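Local coordinates for prenyltransference for protein (Lavandula lanata, PDB 5HC8), which catalyses the head-to-middle joining of two dimethylallyl diphosphate molecules into lavandulyl diphosphate, within the undecaprenyl diphosphate synthase family, at residues 68-73 / 110-115; 145-150 / 176-181; 9-14 / 234-239; 187-192 / 238-243. One frame throughout, in Å; residues are numbered along the deposited sequence.

Interaction 1 (68-73 / 110-115); sequences QNFNRS and KSRLPE. With PIS (trihydrogen thiodiphosphate), chain C; ISY (3-methylbut-3-enylsulfanyl(phosphonooxy)phosphinic acid), chain F; 61G (2-methylbuta-1,3-diene), chain D.
F70 and R112 form the main link between 68-73 and 110-115, a flat stack that is also a cation-pi pair. The R112 guanidinium lies on one face of the F70 ring, the planes 19° apart, with R112 CZ 4.0 Å from the ring centroid. That carbon stands 25° off the ring normal, which places the charge nearer the rim than the middle; R112 NH2 accordingly comes within 3.4 Å of F70 CG. A bend at the third torsion of R112 (chi3 60°) folds the guanidinium back over the ring. No hydrogen bond crosses between the segments.

The apolar part is smaller. L113 approaches the ring at its edge, near its plane, with CD2 4.2 Å from F70 CZ.

The polar work of 68-73 is directed away from R112, to the bound ligands. N69 ND2 donates to O8 of the bound thiolo-diphosphate ISY at 2.9 Å. The extended R72 side chain presents its edge to both anions: NH1 donates to O6 of the thiodiphosphate at 2.7 Å, and NH2 lies 3.2 Å from ISY O7. One guanidinium face meets the diene. R72 also pairs with E76, and G243 O of the second subunit accepts bonds from N69 ND2 and R72 NE.

Segment 68-73 joins strand 59-65 to helix 74-89, which S73 OG caps at E76 N. Segment 110-115 joins strand 103-107 to helix 115-128. F70 and L113 both rest on M81 of helix 74-89 and on A141, which follows strand 135-140, the strand lying between the other two in the sheet.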
# COMPACT_ATOMS: atom_id res chain seq x y z
N GLN A 68 11.51 -8.66 7.88
CA GLN A 68 12.07 -9.58 6.88
C GLN A 68 13.58 -9.55 6.74
O GLN A 68 14.23 -10.60 6.55
CB GLN A 68 11.41 -9.30 5.51
CG GLN A 68 9.92 -9.71 5.39
CD GLN A 68 8.92 -8.86 6.23
OE1 GLN A 68 9.14 -7.66 6.46
NE2 GLN A 68 7.87 -9.53 6.76
N ASN A 69 14.17 -8.36 6.84
CA ASN A 69 15.58 -8.20 6.80
C ASN A 69 16.35 -9.01 7.85
O ASN A 69 17.56 -9.22 7.68
CB ASN A 69 16.00 -6.75 7.02
CG ASN A 69 15.70 -5.80 5.83
OD1 ASN A 69 15.65 -4.55 6.01
ND2 ASN A 69 15.60 -6.35 4.64
N PHE A 70 15.71 -9.37 8.96
CA PHE A 70 16.38 -10.20 9.99
C PHE A 70 16.75 -11.62 9.49
O PHE A 70 17.49 -12.33 10.16
CB PHE A 70 15.55 -10.28 11.28
CG PHE A 70 15.63 -9.04 12.10
CD1 PHE A 70 16.69 -8.85 12.96
CD2 PHE A 70 14.70 -8.02 11.95
CE1 PHE A 70 16.80 -7.69 13.71
CE2 PHE A 70 14.79 -6.86 12.71
CZ PHE A 70 15.82 -6.70 13.60
N ASN A 71 16.21 -12.02 8.34
CA ASN A 71 16.49 -13.29 7.69
C ASN A 71 17.67 -13.25 6.78
O ASN A 71 17.96 -14.23 6.07
CB ASN A 71 15.26 -13.76 6.91
CG ASN A 71 14.19 -14.32 7.81
OD1 ASN A 71 14.45 -14.68 8.95
ND2 ASN A 71 12.96 -14.40 7.30
N ARG A 72 18.37 -12.13 6.78
CA ARG A 72 19.64 -12.03 6.06
C ARG A 72 20.72 -12.64 6.94
O ARG A 72 20.41 -13.05 8.07
CB ARG A 72 20.00 -10.58 5.72
CG ARG A 72 18.96 -10.01 4.74
CD ARG A 72 19.40 -8.64 4.25
NE ARG A 72 18.39 -8.01 3.43
CZ ARG A 72 18.59 -6.95 2.63
NH1 ARG A 72 19.79 -6.36 2.53
NH2 ARG A 72 17.57 -6.48 1.96
N SER A 73 21.94 -12.68 6.45
CA SER A 73 23.03 -13.27 7.22
C SER A 73 23.27 -12.50 8.50
O SER A 73 23.05 -11.26 8.58
CB SER A 73 24.32 -13.36 6.39
OG SER A 73 25.07 -12.17 6.48
N LYS A 110 11.56 -2.08 18.62
CA LYS A 110 12.90 -1.69 19.04
C LYS A 110 13.50 -2.74 19.98
O LYS A 110 14.71 -2.88 20.08
CB LYS A 110 12.86 -0.33 19.68
CG LYS A 110 12.62 0.73 18.64
CD LYS A 110 12.35 2.04 19.36
CE LYS A 110 10.88 2.40 19.38
NZ LYS A 110 10.78 3.88 19.52
N SER A 111 12.64 -3.54 20.59
CA SER A 111 13.08 -4.67 21.40
C SER A 111 13.85 -5.69 20.65
O SER A 111 14.67 -6.37 21.21
CB SER A 111 11.85 -5.32 21.99
OG SER A 111 11.51 -4.52 23.10
N ARG A 112 13.60 -5.84 19.36
CA ARG A 112 14.43 -6.73 18.56
C ARG A 112 15.80 -6.19 18.29
O ARG A 112 16.60 -6.87 17.70
CB ARG A 112 13.77 -6.99 17.20
CG ARG A 112 12.39 -7.62 17.32
CD ARG A 112 11.92 -8.17 15.97
NE ARG A 112 12.83 -9.20 15.46
CZ ARG A 112 12.63 -9.93 14.36
NH1 ARG A 112 11.52 -9.76 13.62
NH2 ARG A 112 13.53 -10.83 14.00
N LEU A 113 16.11 -4.96 18.63
CA LEU A 113 17.43 -4.46 18.26
C LEU A 113 18.46 -4.72 19.38
O LEU A 113 18.07 -4.88 20.52
CB LEU A 113 17.37 -2.96 18.00
CG LEU A 113 16.27 -2.57 17.00
CD1 LEU A 113 16.14 -1.06 17.05
CD2 LEU A 113 16.65 -3.10 15.60
N PRO A 114 19.76 -4.72 19.05
CA PRO A 114 20.81 -4.74 20.07
C PRO A 114 20.67 -3.60 21.07
O PRO A 114 20.39 -2.41 20.71
CB PRO A 114 22.10 -4.55 19.28
CG PRO A 114 21.78 -4.76 17.85
CD PRO A 114 20.28 -4.77 17.68
N GLU A 115 20.95 -3.93 22.34
CA GLU A 115 20.80 -2.95 23.39
C GLU A 115 21.54 -1.68 23.07
O GLU A 115 21.07 -0.61 23.41
CB GLU A 115 21.30 -3.48 24.75
CG GLU A 115 20.49 -4.64 25.31
CD GLU A 115 19.23 -4.20 26.03
OE1 GLU A 115 19.00 -2.98 26.17
OE2 GLU A 115 18.47 -5.09 26.47
P1 PIS C . 19.92 -4.93 -2.84
O1 PIS C . 20.46 -4.61 -1.36
P2 PIS C . 19.74 -3.86 -0.15
S1 PIS C . 18.25 -4.57 -0.13
O2 PIS C . 18.49 -4.41 -3.09
O3 PIS C . 20.91 -4.34 -3.84
O4 PIS C . 19.69 -2.44 -0.58
O5 PIS C . 19.82 -6.49 -2.87
O6 PIS C . 20.62 -4.21 1.15
P1 ISY F . 12.64 -6.61 -1.23
O2 ISY F . 13.10 -6.05 0.26
P3 ISY F . 14.33 -5.13 0.62
O4 ISY F . 13.14 -5.67 -2.39
O5 ISY F . 11.11 -6.87 -1.34
O6 ISY F . 13.34 -7.96 -1.35
O7 ISY F . 15.50 -5.43 -0.25
O8 ISY F . 14.56 -5.21 2.21
S9 ISY F . 13.71 -3.17 0.06
C10 ISY F . 12.76 -2.71 1.49
C11 ISY F . 13.64 -1.65 2.10
C12 ISY F . 13.97 -1.65 3.57
C13 ISY F . 14.82 -0.58 4.09
C14 ISY F . 13.63 -2.79 4.44
CAC 61G D . 17.83 -3.00 4.65
CAE 61G D . 18.96 -2.00 4.32
CAB 61G D . 19.49 -0.91 5.23
CAD 61G D . 19.42 -1.98 2.98
CAA 61G D . 18.86 -3.00 2.18

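Interaction 2 (145-150 / 176-181); sequences REDIVE and QHLMTN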
# COMPACT_ATOMS: atom_id res chain seq x y z
N ARG A 145 2.49 -4.61 8.14
CA ARG A 145 1.60 -5.64 8.68
C ARG A 145 1.75 -5.70 10.21
O ARG A 145 0.76 -5.72 10.89
CB ARG A 145 1.97 -7.04 8.13
CG ARG A 145 1.58 -7.29 6.71
CD ARG A 145 0.15 -7.58 6.57
NE ARG A 145 -0.31 -7.99 5.22
CZ ARG A 145 -0.34 -9.21 4.68
NH1 ARG A 145 0.24 -10.26 5.28
NH2 ARG A 145 -0.89 -9.38 3.48
N GLU A 146 2.97 -5.69 10.67
CA GLU A 146 3.24 -5.80 12.10
C GLU A 146 2.65 -4.61 12.89
O GLU A 146 2.07 -4.78 13.97
CB GLU A 146 4.70 -5.83 12.39
CG GLU A 146 5.41 -7.10 12.08
CD GLU A 146 5.62 -7.36 10.58
OE1 GLU A 146 5.32 -6.51 9.70
OE2 GLU A 146 6.16 -8.44 10.29
N ASP A 147 2.79 -3.42 12.32
CA ASP A 147 2.10 -2.22 12.83
C ASP A 147 0.60 -2.38 12.98
O ASP A 147 0.02 -2.07 14.04
CB ASP A 147 2.44 -1.03 11.90
CG ASP A 147 2.26 0.32 12.53
OD1 ASP A 147 2.05 0.48 13.79
OD2 ASP A 147 2.40 1.28 11.70
N ILE A 148 -0.11 -2.80 11.93
CA ILE A 148 -1.46 -3.01 11.98
C ILE A 148 -1.85 -4.07 13.05
O ILE A 148 -2.84 -3.89 13.80
CB ILE A 148 -2.01 -3.38 10.63
CG1 ILE A 148 -1.85 -2.16 9.66
CG2 ILE A 148 -3.47 -3.84 10.70
CD1 ILE A 148 -2.07 -2.57 8.22
N VAL A 149 -1.14 -5.15 13.12
CA VAL A 149 -1.51 -6.23 14.07
C VAL A 149 -1.33 -5.72 15.50
O VAL A 149 -2.20 -5.92 16.34
CB VAL A 149 -0.65 -7.50 13.85
CG1 VAL A 149 -0.87 -8.53 14.97
CG2 VAL A 149 -0.96 -8.16 12.51
N GLU A 150 -0.27 -4.99 15.75
CA GLU A 150 0.05 -4.48 17.08
C GLU A 150 -0.96 -3.39 17.51
O GLU A 150 -1.43 -3.35 18.69
CB GLU A 150 1.48 -3.99 17.15
CG GLU A 150 1.85 -3.23 18.41
CD GLU A 150 1.72 -4.09 19.69
OE1 GLU A 150 1.75 -5.33 19.54
OE2 GLU A 150 1.55 -3.53 20.81
N GLN A 176 -4.67 6.10 16.02
CA GLN A 176 -3.96 6.53 17.25
C GLN A 176 -3.21 5.38 17.94
O GLN A 176 -2.43 5.58 18.86
CB GLN A 176 -4.95 7.06 18.32
CG GLN A 176 -5.90 8.17 17.91
CD GLN A 176 -7.13 8.22 18.87
OE1 GLN A 176 -7.07 7.75 20.03
NE2 GLN A 176 -8.25 8.76 18.39
N HIS A 177 -3.40 4.15 17.45
CA HIS A 177 -2.67 3.00 18.03
C HIS A 177 -1.55 2.44 17.17
O HIS A 177 -0.87 1.48 17.58
CB HIS A 177 -3.74 1.95 18.34
CG HIS A 177 -4.63 2.38 19.46
ND1 HIS A 177 -5.84 2.99 19.26
CD2 HIS A 177 -4.43 2.36 20.81
CE1 HIS A 177 -6.39 3.29 20.43
NE2 HIS A 177 -5.55 2.90 21.38
N LEU A 178 -1.32 3.05 16.00
CA LEU A 178 -0.17 2.66 15.18
C LEU A 178 1.04 3.30 15.71
O LEU A 178 0.97 4.26 16.52
CB LEU A 178 -0.40 3.09 13.71
CG LEU A 178 -1.60 2.35 13.11
CD1 LEU A 178 -2.11 3.10 11.89
CD2 LEU A 178 -1.18 0.93 12.66
N MET A 179 2.19 2.82 15.22
CA MET A 179 3.48 3.36 15.54
C MET A 179 3.69 4.77 15.03
O MET A 179 4.53 5.47 15.58
CB MET A 179 4.62 2.44 15.08
CG MET A 179 4.71 1.17 15.92
SD MET A 179 6.05 0.08 15.39
CE MET A 179 5.13 -1.12 14.49
N THR A 180 2.87 5.23 14.06
CA THR A 180 3.00 6.58 13.56
C THR A 180 2.19 7.56 14.44
O THR A 180 2.09 8.74 14.08
CB THR A 180 2.50 6.62 12.10
OG1 THR A 180 1.32 5.78 11.94
CG2 THR A 180 3.63 6.14 11.24
N ASN A 181 1.63 7.07 15.57
CA ASN A 181 0.88 7.97 16.50
C ASN A 181 1.74 9.11 17.09
O ASN A 181 1.24 10.09 17.66
CB ASN A 181 0.09 7.20 17.58
CG ASN A 181 0.98 6.49 18.55
OD1 ASN A 181 2.17 6.72 18.62
ND2 ASN A 181 0.39 5.53 19.26
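D147 reaches from helix 144-160 into a fork made by L178 and M179, and its carboxylate orders the whole contact. Its CG stands anti to the backbone N (chi1 -158°), which sends OD1 across to the loop. There M179 N donates to OD1 at 2.7 Å, on the syn lone pair, with a nearly straight N-H...O angle of 169°. The L178 side chain crosses that of D147 at about a right angle and sets CD2 over one face of the carboxylate, 3.5 Å from D147 CG. M179 folds round from the other side of the carboxylate plane: a bend at chi3 (-102°) brings its CE to 3.5 Å from D147 OD1. The acid is thus flanked by methyl groups, while OD2 turns to Y142 OH and Q207 NE2, so both buried oxygens have donors. More weakly, I148 CG1 comes within 4.4 Å of L178 CD2.

The loop has its own bracing. N181 N bonds back to L178 O at 3.0 Å, and N181 ND2 donates to Q176 O at 2.8 Å from above the carbonyl plane. With M179 and T180 in helical-type conformations, 178-181 is a type I beta turn, pinned through its second residue to a helix of this alpha/beta fold.

Interaction 3 (9-14 / 234-239); sequences DEVTPN and SYRCRY
V11 and P13, in the N-terminal arm leading into sheet strand 15-19, pack against Y235 and R236 on the last turn of helix 225-237. Y235 points its CG anti to the backbone N (chi1 -177°), and this carries the ring across to P13. The proline lies over one face, offset toward the rim, with CD 3.7 Å from Y235 CE2. V11 O meets the same ring at its edge, in plane. This carbonyl is also 3.4 Å from R236 CG, and V11 CG2 lies 3.9 Å from R236 CD, the two side chains crossing at about a right angle.

Within 234-239, R238 grips S234 OG side-on with two nitrogens, NE at 3.2 Å and NH2 at 3.0 Å, with the oxygen in the guanidinium plane; its NH1 pairs with E212. A water donates to E10 O at 3.1 Å and lies close to Y235 OH, a tentative link given the disorder of E10.

A leucine in place of Y235 would probably deprive P13 of the flat face it lies on.

With no direct hydrogen bond across the segments, V11 O buried without a partner and the water bridge uncertain, the contact rests mainly on van der Waals packing of P13 and V11 against Y235 and R236.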
# COMPACT_ATOMS: atom_id res chain seq x y z
N ASP A 9 4.83 25.75 1.54
CA ASP A 9 4.06 26.27 0.36
C ASP A 9 3.15 25.21 -0.29
O ASP A 9 3.46 24.73 -1.40
CB ASP A 9 5.01 26.89 -0.68
CG ASP A 9 4.40 26.95 -2.09
OD1 ASP A 9 3.25 27.42 -2.26
OD2 ASP A 9 5.08 26.51 -3.04
N GLU A 10 2.06 24.84 0.38
CA GLU A 10 0.97 24.05 -0.22
C GLU A 10 1.44 22.83 -1.06
O GLU A 10 1.24 21.67 -0.66
CB GLU A 10 0.09 24.98 -1.07
CG GLU A 10 -1.26 24.40 -1.51
CD GLU A 10 -2.35 24.56 -0.45
OE1 GLU A 10 -2.05 24.43 0.75
OE2 GLU A 10 -3.51 24.82 -0.83
N VAL A 11 2.06 23.09 -2.21
CA VAL A 11 2.66 22.05 -3.05
C VAL A 11 3.95 21.46 -2.45
O VAL A 11 4.76 20.87 -3.15
CB VAL A 11 3.00 22.62 -4.44
CG1 VAL A 11 1.73 23.11 -5.16
CG2 VAL A 11 4.02 23.76 -4.32
N THR A 12 4.16 21.66 -1.16
CA THR A 12 5.27 21.03 -0.45
C THR A 12 4.67 19.96 0.46
O THR A 12 3.86 20.27 1.30
CB THR A 12 5.97 22.03 0.47
OG1 THR A 12 6.64 23.01 -0.32
CG2 THR A 12 7.02 21.33 1.31
N PRO A 13 5.09 18.70 0.30
CA PRO A 13 4.53 17.62 1.13
C PRO A 13 4.80 17.85 2.63
O PRO A 13 5.91 18.19 3.03
CB PRO A 13 5.27 16.37 0.62
CG PRO A 13 6.38 16.84 -0.25
CD PRO A 13 6.07 18.24 -0.69
N ASN A 14 3.85 17.54 3.48
CA ASN A 14 4.11 17.53 4.89
C ASN A 14 5.05 16.36 5.27
O ASN A 14 6.01 16.54 6.05
CB ASN A 14 2.83 17.40 5.71
CG ASN A 14 1.97 18.64 5.62
OD1 ASN A 14 2.48 19.74 5.54
ND2 ASN A 14 0.69 18.46 5.56
N SER A 234 8.38 15.88 -9.30
CA SER A 234 7.34 14.98 -9.78
C SER A 234 6.06 15.18 -8.96
O SER A 234 4.94 15.25 -9.54
CB SER A 234 7.86 13.52 -9.80
OG SER A 234 6.89 12.53 -10.11
N TYR A 235 6.23 15.24 -7.62
CA TYR A 235 5.15 15.50 -6.70
C TYR A 235 4.35 16.74 -7.08
O TYR A 235 3.14 16.68 -7.15
CB TYR A 235 5.64 15.65 -5.27
CG TYR A 235 4.54 15.85 -4.28
CD1 TYR A 235 3.74 14.75 -3.86
CD2 TYR A 235 4.24 17.11 -3.76
CE1 TYR A 235 2.74 14.92 -2.99
CE2 TYR A 235 3.22 17.26 -2.86
CZ TYR A 235 2.48 16.18 -2.50
OH TYR A 235 1.47 16.33 -1.61
N ARG A 236 5.02 17.86 -7.26
CA ARG A 236 4.30 19.08 -7.61
C ARG A 236 3.54 18.99 -8.94
O ARG A 236 2.51 19.60 -9.09
CB ARG A 236 5.27 20.29 -7.64
CG ARG A 236 5.95 20.64 -6.31
CD ARG A 236 6.77 21.93 -6.47
NE ARG A 236 8.12 21.87 -5.85
CZ ARG A 236 9.30 21.81 -6.49
NH1 ARG A 236 9.40 21.82 -7.83
NH2 ARG A 236 10.43 21.75 -5.78
N CYS A 237 4.04 18.24 -9.91
CA CYS A 237 3.26 17.94 -11.10
C CYS A 237 2.11 16.92 -10.93
O CYS A 237 1.32 16.77 -11.81
CB CYS A 237 4.18 17.47 -12.21
SG CYS A 237 5.38 18.73 -12.63
N ARG A 238 1.97 16.24 -9.81
CA ARG A 238 0.83 15.31 -9.66
C ARG A 238 -0.52 16.05 -9.38
O ARG A 238 -0.57 17.00 -8.60
CB ARG A 238 1.02 14.34 -8.50
CG ARG A 238 2.37 13.62 -8.35
CD ARG A 238 2.49 12.57 -9.40
NE ARG A 238 3.79 11.94 -9.35
CZ ARG A 238 4.08 10.77 -8.77
NH1 ARG A 238 3.19 10.04 -8.09
NH2 ARG A 238 5.30 10.33 -8.89
N TYR A 239 -1.59 15.55 -10.00
CA TYR A 239 -2.97 15.94 -9.65
C TYR A 239 -3.50 14.90 -8.67
O TYR A 239 -3.56 13.72 -9.04
CB TYR A 239 -3.92 16.03 -10.88
CG TYR A 239 -5.34 16.28 -10.39
CD1 TYR A 239 -5.74 17.55 -9.95
CD2 TYR A 239 -6.26 15.22 -10.27
CE1 TYR A 239 -7.01 17.77 -9.45
CE2 TYR A 239 -7.54 15.42 -9.77
CZ TYR A 239 -7.91 16.70 -9.36
OH TYR A 239 -9.18 16.88 -8.86
O HOH W 1 1.30 18.58 -0.46

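Interaction 4 (187-192 / 238-243); sequences SPDLLI and RYRGFG. With ISY (3-methylbut-3-enylsulfanyl(phosphonooxy)phosphinic acid), chain B.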
# COMPACT_ATOMS: atom_id res chain seq x y z
N SER A 187 0.41 9.75 7.54
CA SER A 187 0.34 9.33 6.16
C SER A 187 1.30 10.13 5.27
O SER A 187 1.13 11.35 5.09
CB SER A 187 -1.12 9.47 5.76
OG SER A 187 -1.13 9.41 4.34
N PRO A 188 2.29 9.48 4.66
CA PRO A 188 3.12 10.24 3.73
C PRO A 188 2.32 10.82 2.61
O PRO A 188 1.40 10.19 2.11
CB PRO A 188 4.16 9.22 3.20
CG PRO A 188 3.88 7.96 3.89
CD PRO A 188 2.66 8.05 4.71
N ASP A 189 2.70 12.04 2.20
CA ASP A 189 2.21 12.63 0.98
C ASP A 189 2.94 12.04 -0.23
O ASP A 189 2.38 11.92 -1.34
CB ASP A 189 2.45 14.15 1.06
CG ASP A 189 1.66 14.76 2.18
OD1 ASP A 189 0.42 14.73 2.07
OD2 ASP A 189 2.25 15.11 3.20
N LEU A 190 4.20 11.69 -0.02
CA LEU A 190 5.09 11.25 -1.09
C LEU A 190 5.96 10.10 -0.56
O LEU A 190 6.53 10.24 0.51
CB LEU A 190 6.01 12.39 -1.55
CG LEU A 190 7.11 12.08 -2.53
CD1 LEU A 190 6.53 11.61 -3.83
CD2 LEU A 190 8.12 13.26 -2.77
N LEU A 191 6.04 9.00 -1.30
CA LEU A 191 6.83 7.84 -0.91
C LEU A 191 7.80 7.68 -2.05
O LEU A 191 7.39 7.53 -3.20
CB LEU A 191 5.97 6.59 -0.80
CG LEU A 191 6.77 5.29 -0.59
CD1 LEU A 191 7.38 5.30 0.78
CD2 LEU A 191 5.76 4.14 -0.64
N ILE A 192 9.07 7.68 -1.70
CA ILE A 192 10.13 7.49 -2.63
C ILE A 192 10.75 6.09 -2.45
O ILE A 192 11.16 5.74 -1.38
CB ILE A 192 11.22 8.53 -2.40
CG1 ILE A 192 10.68 9.95 -2.65
CG2 ILE A 192 12.39 8.30 -3.31
CD1 ILE A 192 11.65 11.07 -2.19
N ARG A 238 1.97 16.24 -9.81
CA ARG A 238 0.83 15.31 -9.66
C ARG A 238 -0.52 16.05 -9.38
O ARG A 238 -0.57 17.00 -8.60
CB ARG A 238 1.02 14.34 -8.50
CG ARG A 238 2.37 13.62 -8.35
CD ARG A 238 2.49 12.57 -9.40
NE ARG A 238 3.79 11.94 -9.35
CZ ARG A 238 4.08 10.77 -8.77
NH1 ARG A 238 3.19 10.04 -8.09
NH2 ARG A 238 5.30 10.33 -8.89
N TYR A 239 -1.59 15.55 -10.00
CA TYR A 239 -2.97 15.94 -9.65
C TYR A 239 -3.50 14.90 -8.67
O TYR A 239 -3.56 13.72 -9.04
CB TYR A 239 -3.92 16.03 -10.88
CG TYR A 239 -5.34 16.28 -10.39
CD1 TYR A 239 -5.74 17.55 -9.95
CD2 TYR A 239 -6.26 15.22 -10.27
CE1 TYR A 239 -7.01 17.77 -9.45
CE2 TYR A 239 -7.54 15.42 -9.77
CZ TYR A 239 -7.91 16.70 -9.36
OH TYR A 239 -9.18 16.88 -8.86
N ARG A 240 -3.86 15.33 -7.46
CA ARG A 240 -4.41 14.45 -6.39
C ARG A 240 -5.93 14.69 -6.28
O ARG A 240 -6.38 15.79 -5.95
CB ARG A 240 -3.72 14.72 -5.03
CG ARG A 240 -2.18 14.97 -5.06
CD ARG A 240 -1.60 15.17 -3.64
NE ARG A 240 -1.63 13.91 -2.86
CZ ARG A 240 -1.26 13.76 -1.57
NH1 ARG A 240 -0.86 14.80 -0.82
NH2 ARG A 240 -1.32 12.56 -1.02
N GLY A 241 -6.72 13.68 -6.61
CA GLY A 241 -8.19 13.83 -6.58
C GLY A 241 -8.85 13.19 -5.35
O GLY A 241 -10.04 13.46 -5.10
N PHE A 242 -8.09 12.37 -4.59
CA PHE A 242 -8.64 11.64 -3.40
C PHE A 242 -10.02 10.90 -3.60
O PHE A 242 -10.82 10.86 -2.63
CB PHE A 242 -8.77 12.60 -2.16
CG PHE A 242 -7.50 13.38 -1.81
CD1 PHE A 242 -6.49 12.79 -1.05
CD2 PHE A 242 -7.35 14.74 -2.20
CE1 PHE A 242 -5.33 13.52 -0.72
CE2 PHE A 242 -6.20 15.48 -1.86
CZ PHE A 242 -5.19 14.87 -1.12
N GLY A 243 -10.30 10.33 -4.81
CA GLY A 243 -11.58 9.54 -5.15
C GLY A 243 -12.82 10.33 -5.69
O GLY A 243 -13.78 9.81 -6.37
P1 ISY B . -8.13 9.19 -7.37
O2 ISY B . -9.42 8.15 -7.29
P3 ISY B . -10.23 7.48 -8.47
O4 ISY B . -7.32 8.99 -8.72
O5 ISY B . -7.19 9.11 -6.14
O6 ISY B . -8.77 10.57 -7.38
O7 ISY B . -10.32 8.39 -9.64
O8 ISY B . -11.59 6.90 -7.87
S9 ISY B . -8.97 5.88 -9.11
C10 ISY B . -9.39 4.63 -7.92
C11 ISY B . -10.15 3.65 -8.78
C12 ISY B . -11.47 3.08 -8.35
C13 ISY B . -12.13 2.12 -9.22
C14 ISY B . -12.20 3.61 -7.17
O HOH W 2 -1.37 10.83 1.57
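D189 and R240 tie the loop entering strand 190-193 to the C-terminal tail after helix 225-237, in the six-stranded parallel-sheet fold of the undecaprenyl diphosphate synthase (cis-prenyltransferase) family, where that strand lies between 15-19 and 212-215. The tight part is the R240 guanidinium, which a bend at chi3 (69°) brings round to D189. NH1 donates to D189 OD1 in a nearly straight salt bridge of 3.2 Å. The two flat groups stand 89° apart: D189 OD1 lies in the guanidinium plane, whereas NH1 meets the carboxylate on its anti side, 19° out of plane. D189 O sits 3.7 Å above one guanidinium face, and the opposite face carries F242, whose CZ is 4.0 Å above it. D189 OD2 is taken by H15 N and R240 NH2 by F210 O, so both charged groups have second partners.

With a leucine in place of R240, D189 OD1 is likely to lose its charged mate and F210 O its donor.

The loose side is a solvent bridge: one water accepts from R240 NH2 at 3.1 Å and donates to P188 O at 2.9 Å. Beyond R240 the tail runs on to the ISY site shared with the second subunit, whose R193, R199, S201 and N69 hold the same ligand. There G241 has no side chain to crowd ISY O6, and G243 N donates to that oxygen at 3.0 Å.

From the N terminus, 9-14 opens the longest loop, which interaction 3 closes at 234-239, joining the arm before the first strand to the last helix. Within that span interactions 1 and 2 close in series: the first ties loops after strands 59-65 and 103-107, the second fastens helix 144-160 to the turn at 178-181. They touch where Q68 packs near E146. Interaction 4 opens next, at 187-192, and ends on the tail that begins with R238 and Y239, shared with interaction 3; their centres are about 8 Å apart. Interaction 1 lies across the chain's centre from both, yet G243 of the partner subunit's tail reaches N69 and R72.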